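Local atomic coordinates of glycerol dehydratase (Clostridium butyricum, PDB entry 1R9D), a protein that probably dehydrates glycerol without vitamin B12, as a lyase of the glycyl radical enzyme family related to pyruvate formate lyase. Residues K742-A747 and A766-L771. Numbering follows the deposited sequence.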
loop_
_atom_site.group_PDB
_atom_site.type_symbol
_atom_site.label_atom_id
_atom_site.label_comp_id
_atom_site.label_asym_id
_atom_site.label_seq_id
_atom_site.Cartn_x
_atom_site.Cartn_y
_atom_site.Cartn_z
ATOM N N LYS A 742 17.405 26.125 47.224
ATOM C CA LYS A 742 17.194 25.368 48.455
ATOM C C LYS A 742 15.921 24.532 48.377
ATOM O O LYS A 742 15.850 23.437 48.942
ATOM C CB LYS A 742 17.126 26.322 49.649
ATOM C CG LYS A 742 18.451 27.005 49.935
ATOM C CD LYS A 742 18.301 28.180 50.880
ATOM C CE LYS A 742 19.607 28.959 50.961
ATOM N NZ LYS A 742 19.436 30.278 51.630
ATOM N N ILE A 743 14.920 25.048 47.671
ATOM C CA ILE A 743 13.656 24.340 47.528
ATOM C C ILE A 743 13.813 23.077 46.686
ATOM O O ILE A 743 13.208 22.049 46.983
ATOM C CB ILE A 743 12.580 25.252 46.900
ATOM C CG1 ILE A 743 12.264 26.401 47.861
ATOM C CG2 ILE A 743 11.318 24.448 46.596
ATOM C CD1 ILE A 743 11.249 27.394 47.336
ATOM N N LEU A 744 14.630 23.145 45.642
ATOM C CA LEU A 744 14.846 21.981 44.796
ATOM C C LEU A 744 15.601 20.898 45.565
ATOM O O LEU A 744 15.318 19.705 45.429
ATOM C CB LEU A 744 15.623 22.378 43.538
ATOM C CG LEU A 744 14.949 23.449 42.674
ATOM C CD1 LEU A 744 15.842 23.781 41.485
ATOM C CD2 LEU A 744 13.596 22.952 42.199
ATOM N N LEU A 745 16.559 21.314 46.386
ATOM C CA LEU A 745 17.335 20.358 47.167
ATOM C C LEU A 745 16.464 19.712 48.241
ATOM O O LEU A 745 16.609 18.527 48.539
ATOM C CB LEU A 745 18.540 21.052 47.813
ATOM C CG LEU A 745 19.616 21.560 46.845
ATOM C CD1 LEU A 745 20.728 22.248 47.628
ATOM C CD2 LEU A 745 20.177 20.399 46.043
ATOM N N ALA A 746 15.556 20.497 48.811
ATOM C CA ALA A 746 14.660 20.000 49.849
ATOM C C ALA A 746 13.687 18.983 49.259
ATOM O O ALA A 746 13.309 18.011 49.922
ATOM C CB ALA A 746 13.895 21.155 50.469
ATOM N N ALA A 747 13.290 19.216 48.009
ATOM C CA ALA A 747 12.363 18.337 47.306
ATOM C C ALA A 747 12.975 16.970 47.031
ATOM O O ALA A 747 12.261 15.966 46.969
ATOM C CB ALA A 747 11.920 18.983 45.995
ATOM N N ALA A 766 7.474 20.504 34.539
ATOM C CA ALA A 766 7.137 19.201 35.089
ATOM C C ALA A 766 7.083 19.222 36.600
ATOM O O ALA A 766 7.610 20.130 37.242
ATOM C CB ALA A 766 8.160 18.163 34.637
ATOM N N GLN A 767 6.422 18.213 37.155
ATOM C CA GLN A 767 6.334 18.055 38.596
ATOM C C GLN A 767 7.731 17.566 38.955
ATOM O O GLN A 767 8.127 16.453 38.591
ATOM C CB GLN A 767 5.282 16.997 38.936
ATOM C CG GLN A 767 5.241 16.579 40.395
ATOM C CD GLN A 767 4.208 15.493 40.644
ATOM O OE1 GLN A 767 4.048 14.580 39.831
ATOM N NE2 GLN A 767 3.511 15.577 41.774
ATOM N N PHE A 768 8.485 18.412 39.647
ATOM C CA PHE A 768 9.854 18.091 40.015
ATOM C C PHE A 768 10.083 16.676 40.556
ATOM O O PHE A 768 11.011 15.991 40.122
ATOM C CB PHE A 768 10.371 19.120 41.026
ATOM C CG PHE A 768 11.838 18.998 41.318
ATOM C CD1 PHE A 768 12.784 19.360 40.362
ATOM C CD2 PHE A 768 12.277 18.501 42.542
ATOM C CE1 PHE A 768 14.148 19.229 40.622
ATOM C CE2 PHE A 768 13.638 18.367 42.811
ATOM C CZ PHE A 768 14.575 18.732 41.849
ATOM N N ILE A 769 9.243 16.229 41.489
ATOM C CA ILE A 769 9.425 14.903 42.073
ATOM C C ILE A 769 9.122 13.730 41.143
ATOM O O ILE A 769 9.348 12.576 41.512
ATOM C CB ILE A 769 8.596 14.727 43.382
ATOM C CG1 ILE A 769 7.098 14.788 43.080
ATOM C CG2 ILE A 769 8.984 15.803 44.387
ATOM C CD1 ILE A 769 6.220 14.444 44.279
ATOM N N SER A 770 8.616 14.007 39.943
ATOM C CA SER A 770 8.314 12.933 38.996
ATOM C C SER A 770 9.515 12.674 38.093
ATOM O O SER A 770 9.555 11.682 37.364
ATOM C CB SER A 770 7.094 13.288 38.133
ATOM O OG SER A 770 7.405 14.285 37.167
ATOM N N LEU A 771 10.497 13.569 38.157
ATOM C CA LEU A 771 11.704 13.467 37.338
ATOM C C LEU A 771 12.785 12.578 37.934
ATOM O O LEU A 771 12.971 12.543 39.149
ATOM C CB LEU A 771 12.300 14.860 37.128
ATOM C CG LEU A 771 11.471 15.900 36.385
ATOM C CD1 LEU A 771 12.149 17.263 36.505
ATOM C CD2 LEU A 771 11.340 15.491 34.925
#
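Phe768 reaches across to helix 741-749 and sets its ring against Leu744 and Ala747, one helical turn apart. With CG anti to the backbone N (chi1 -171°), the side chain extends from the start of the 3-10 turn 768-770 toward the helix. Leu744 lays its CD2 methyl over one ring face as a CH-pi contact, 4.2 Å from the centroid of the Phe768 ring and shifted toward the CD1-CE1 side; the two side chains cross at about a right angle. Ala747 CB comes in obliquely near the CD2-CE2 bond, 3.5 Å from CD2 of Phe768. The backbone O of Leu744 also comes within 3.4 Å of Phe768 CE2. Both segments belong to the C-terminal glycine radical region, where the loop between antiparallel strands 758-760 and 765-767 carries Gly763, predicted to be the site of the glycyl radical, though the radical itself is not present in this model. The contact packs the 3-10 turn that follows the hairpin's second strand on the helix that precedes the hairpin. Leu757 and Val759 also touch Phe768, while Ile780 of helix 773-781 packs on Leu744. Next along the turn, Ile769 adds a looser touch, its CG2 lying 4.2 Å from the backbone O of Ala747. The turn itself is closed at Gln767 O, which accepts from Ser770 N and, on a lone pair, from Ser770 OG.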